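Local coordinates for uncharacterized protein (Vibrio parahaemolyticus, PDB 1ZBP), which is of unknown function but belongs to the ImpE family and is therefore probably associated with type VI secretion, at residues L158-T161 against A162-F166; N257-V260 against I261-L264. All blocks are in the same frame, centred on the assembly; numbering follows the deposited sequence.

Interaction 1: L158-T161 against A162-F166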
loop_
_atom_site.group_PDB
_atom_site.type_symbol
_atom_site.label_atom_id
_atom_site.label_comp_id
_atom_site.label_asym_id
_atom_site.label_seq_id
_atom_site.Cartn_x
_atom_site.Cartn_y
_atom_site.Cartn_z
ATOM N N LEU A 158 -3.720 4.147 2.578
ATOM C CA LEU A 158 -3.409 4.081 3.993
ATOM C C LEU A 158 -4.182 2.953 4.606
ATOM O O LEU A 158 -5.294 2.667 4.193
ATOM C CB LEU A 158 -3.786 5.393 4.699
ATOM C CG LEU A 158 -3.000 6.670 4.354
ATOM C CD1 LEU A 158 -3.748 7.896 4.866
ATOM C CD2 LEU A 158 -1.598 6.596 4.968
ATOM N N PHE A 159 -3.570 2.295 5.578
ATOM C CA PHE A 159 -4.227 1.230 6.316
ATOM C C PHE A 159 -4.363 1.847 7.713
ATOM O O PHE A 159 -3.370 2.047 8.393
ATOM C CB PHE A 159 -3.350 -0.026 6.370
ATOM C CG PHE A 159 -3.204 -0.728 5.046
ATOM C CD1 PHE A 159 -4.107 -0.499 4.009
ATOM C CD2 PHE A 159 -2.200 -1.658 4.855
ATOM C CE1 PHE A 159 -4.013 -1.185 2.807
ATOM C CE2 PHE A 159 -2.096 -2.353 3.652
ATOM C CZ PHE A 159 -3.010 -2.116 2.620
ATOM N N SER A 160 -5.582 2.172 8.126
ATOM C CA SER A 160 -5.800 2.779 9.435
ATOM C C SER A 160 -5.673 1.761 10.560
ATOM O O SER A 160 -5.770 0.547 10.336
ATOM C CB SER A 160 -7.182 3.413 9.504
ATOM O OG SER A 160 -8.185 2.433 9.429
ATOM N N THR A 161 -5.461 2.267 11.770
ATOM C CA THR A 161 -5.322 1.426 12.953
ATOM C C THR A 161 -6.541 0.527 13.135
ATOM O O THR A 161 -6.405 -0.663 13.389
ATOM C CB THR A 161 -5.135 2.285 14.231
ATOM O OG1 THR A 161 -3.955 3.099 14.108
ATOM C CG2 THR A 161 -4.991 1.391 15.454
ATOM N N ALA A 162 -7.732 1.091 12.999
ATOM C CA ALA A 162 -8.938 0.291 13.154
ATOM C C ALA A 162 -8.978 -0.862 12.155
ATOM O O ALA A 162 -9.696 -1.838 12.353
ATOM C CB ALA A 162 -10.186 1.161 12.998
ATOM N N GLY A 163 -8.211 -0.758 11.077
ATOM C CA GLY A 163 -8.211 -1.826 10.092
ATOM C C GLY A 163 -9.007 -1.490 8.851
ATOM O O GLY A 163 -9.529 -2.377 8.183
ATOM N N ASN A 164 -9.111 -0.201 8.554
ATOM C CA ASN A 164 -9.818 0.278 7.369
ATOM C C ASN A 164 -8.823 0.731 6.292
ATOM O O ASN A 164 -7.783 1.330 6.594
ATOM C CB ASN A 164 -10.724 1.452 7.728
ATOM C CG ASN A 164 -11.955 1.027 8.513
ATOM O OD1 ASN A 164 -12.237 1.574 9.579
ATOM N ND2 ASN A 164 -12.703 0.056 7.981
ATOM N N TYR A 165 -9.154 0.429 5.039
ATOM C CA TYR A 165 -8.360 0.798 3.865
ATOM C C TYR A 165 -8.828 2.168 3.368
ATOM O O TYR A 165 -9.999 2.340 3.000
ATOM C CB TYR A 165 -8.555 -0.260 2.774
ATOM C CG TYR A 165 -8.076 0.128 1.388
ATOM C CD1 TYR A 165 -6.779 0.617 1.176
ATOM C CD2 TYR A 165 -8.914 -0.014 0.276
ATOM C CE1 TYR A 165 -6.331 0.955 -0.116
ATOM C CE2 TYR A 165 -8.480 0.323 -1.006
ATOM C CZ TYR A 165 -7.194 0.806 -1.197
ATOM O OH TYR A 165 -6.782 1.153 -2.464
ATOM N N PHE A 166 -7.921 3.142 3.372
ATOM C CA PHE A 166 -8.237 4.504 2.926
ATOM C C PHE A 166 -7.546 4.918 1.623
ATOM O O PHE A 166 -6.397 4.563 1.376
ATOM C CB PHE A 166 -7.850 5.533 3.998
ATOM C CG PHE A 166 -8.854 5.680 5.107
ATOM C CD1 PHE A 166 -8.996 4.689 6.084
ATOM C CD2 PHE A 166 -9.636 6.838 5.199
ATOM C CE1 PHE A 166 -9.903 4.856 7.145
ATOM C CE2 PHE A 166 -10.541 7.019 6.245
ATOM C CZ PHE A 166 -10.679 6.024 7.231
#
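Phe159 and Tyr165 sit side by side on one face of a beta hairpin, and Leu158 packs on Phe166 on the other. Tyr165 CD1 comes in at the edge of the Phe159 ring, near its plane, 3.7 Å from CE1. The packed end is largely buried: helix 65-84 lies against both of these rings, Trp189 meets Phe159 edge-to-face, and the Tyr165 hydroxyl is hydrogen-bonded to the Glu157 carboxylate. Leu158 and Phe166 form a hydrogen-bonded antiparallel pair, and Phe166 N reaches Leu158 O at 2.8 Å in a nearly straight bond (176° at the hydrogen).

The other end is looser, with Thr161, Ala162 and Asn164 exposed. A type I turn from Ser160 to Gly163 reverses the chain, with a G1 bulge at Gly163, whose positive phi (103°) suits glycine. Gly163 N bonds to Ser160 O from well above the carbonyl plane, and Ser160 N to Asn164 O in the carbonyl plane at 2.8 Å. Tucked between N and carbonyl carbon (chi1 66°), Ser160 OG accepts a hydrogen bond from Asn164 N at 2.9 Å. Paired backbone bonds thus hold the strands and apolar side chains seat them, while Ser160 fixes the solvent-side turn.

Interaction 2: N257-V260 against I261-L264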
loop_
_atom_site.group_PDB
_atom_site.type_symbol
_atom_site.label_atom_id
_atom_site.label_comp_id
_atom_site.label_asym_id
_atom_site.label_seq_id
_atom_site.Cartn_x
_atom_site.Cartn_y
_atom_site.Cartn_z
ATOM N N ASN A 257 9.573 12.844 3.459
ATOM C CA ASN A 257 8.495 13.732 3.885
ATOM C C ASN A 257 7.889 14.573 2.763
ATOM O O ASN A 257 8.539 14.896 1.768
ATOM C CB ASN A 257 8.971 14.706 4.975
ATOM C CG ASN A 257 10.327 14.341 5.548
ATOM O OD1 ASN A 257 10.431 13.548 6.493
ATOM N ND2 ASN A 257 11.386 14.915 4.970
ATOM N N LEU A 258 6.624 14.915 2.939
ATOM C CA LEU A 258 5.926 15.770 1.999
ATOM C C LEU A 258 5.389 16.953 2.789
ATOM O O LEU A 258 4.820 16.777 3.862
ATOM C CB LEU A 258 4.763 15.036 1.333
ATOM C CG LEU A 258 5.077 14.162 0.122
ATOM C CD1 LEU A 258 3.781 13.522 -0.369
ATOM C CD2 LEU A 258 5.713 15.001 -0.973
ATOM N N GLN A 259 5.582 18.153 2.256
ATOM C CA GLN A 259 5.108 19.396 2.871
ATOM C C GLN A 259 4.369 20.171 1.780
ATOM O O GLN A 259 5.004 20.675 0.854
ATOM C CB GLN A 259 6.295 20.217 3.378
ATOM C CG GLN A 259 6.387 20.310 4.883
ATOM C CD GLN A 259 5.388 21.299 5.468
ATOM O OE1 GLN A 259 4.370 21.610 4.841
ATOM N NE2 GLN A 259 5.673 21.796 6.676
ATOM N N VAL A 260 3.043 20.258 1.891
ATOM C CA VAL A 260 2.211 20.947 0.899
ATOM C C VAL A 260 2.535 22.438 0.759
ATOM O O VAL A 260 2.863 23.121 1.732
ATOM C CB VAL A 260 0.692 20.783 1.244
ATOM C CG1 VAL A 260 0.328 21.598 2.503
ATOM C CG2 VAL A 260 -0.171 21.216 0.072
ATOM N N ILE A 261 2.457 22.936 -0.465
ATOM C CA ILE A 261 2.724 24.339 -0.726
ATOM C C ILE A 261 1.417 25.083 -0.448
ATOM O O ILE A 261 0.462 24.941 -1.193
ATOM C CB ILE A 261 3.213 24.503 -2.192
ATOM C CG1 ILE A 261 4.578 23.837 -2.315
ATOM C CG2 ILE A 261 3.283 25.984 -2.602
ATOM C CD1 ILE A 261 5.361 24.200 -3.567
ATOM N N LYS A 262 1.370 25.848 0.643
ATOM C CA LYS A 262 0.150 26.563 1.010
ATOM C C LYS A 262 0.017 27.856 0.232
ATOM O O LYS A 262 0.960 28.297 -0.418
ATOM C CB LYS A 262 0.096 26.895 2.525
ATOM C CG LYS A 262 1.174 26.278 3.428
ATOM C CD LYS A 262 0.926 24.812 3.758
ATOM C CE LYS A 262 1.973 24.261 4.749
ATOM N NZ LYS A 262 1.758 22.810 5.101
ATOM N N GLU A 263 -1.170 28.451 0.283
ATOM C CA GLU A 263 -1.419 29.732 -0.377
ATOM C C GLU A 263 -1.878 30.667 0.738
ATOM O O GLU A 263 -3.072 30.777 1.015
ATOM C CB GLU A 263 -2.507 29.596 -1.439
ATOM C CG GLU A 263 -2.459 28.273 -2.163
ATOM C CD GLU A 263 -3.407 28.224 -3.332
ATOM O OE1 GLU A 263 -3.894 27.113 -3.659
ATOM O OE2 GLU A 263 -3.644 29.297 -3.934
ATOM N N LEU A 264 -0.907 31.314 1.382
ATOM C CA LEU A 264 -1.160 32.223 2.494
ATOM C C LEU A 264 -2.390 33.075 2.264
ATOM O O LEU A 264 -2.354 34.040 1.504
ATOM C CB LEU A 264 0.061 33.112 2.737
ATOM C CG LEU A 264 0.918 32.825 3.974
ATOM C CD1 LEU A 264 1.139 31.335 4.141
ATOM C CD2 LEU A 264 2.231 33.570 3.840
#
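Bends in both chains bring Lys262 NZ to Gln259 OE1: Gln259 turns at chi2 (-77°), while Lys262 starts from a nearly eclipsed chi1 (-8°), bends at chi2 and then runs fully extended, which sends its ammonium back along the strand toward the residue three before it. NZ donates to OE1 at 2.9 Å, lying in the plane of the amide carbonyl and on one of its lone pairs, with a C=O...N angle of 144°.

On its way the lysine chain passes Val260 at about a right angle to that side chain. Lys262 CD is 3.5 Å from Val260 CG1 and NZ 3.2 Å from the same methyl, a tight approach that offers the ammonium no bond, while CD and CE each pass 3.3 Å from Val260 O. The methylenes therefore lie against the end of the strand as the charged tip goes on to the amide.

Strand 257-260 is an inner strand of the large antiparallel sheet, between 173-178 and 135-137. Past its end, Ile261 still bonds through its backbone to Gly134 and rests its side chain on Leu136. Gln259, Val260 and Lys262 all touch crystal neighbours, so the lattice may influence these rotamers. A neutral amide oxygen meeting an ammonium implies a modest polar surface link, reaching back by the side chain alone while the backbone carries on away from the sheet.

Both contacts are local, each within one continuous run of chain, and they come in series, so neither encloses nor crosses the other. After the N-terminal helices the chain lays down strands 135-137 and 140-147 of the large antiparallel sheet, then reaches interaction 1, which closes the hairpin between strands 155-159 and 165-169, whose Phe159 and Tyr165 side chains rest on helix 65-84. Much later it returns as strand 257-260, beside 135-137. Interaction 2 lies at the exit of that strand, where the C-terminal tail begins, and closes no loop beyond a side-chain return across three residues. The two centres are about 24 Å apart, the nearest atoms about 10 Å.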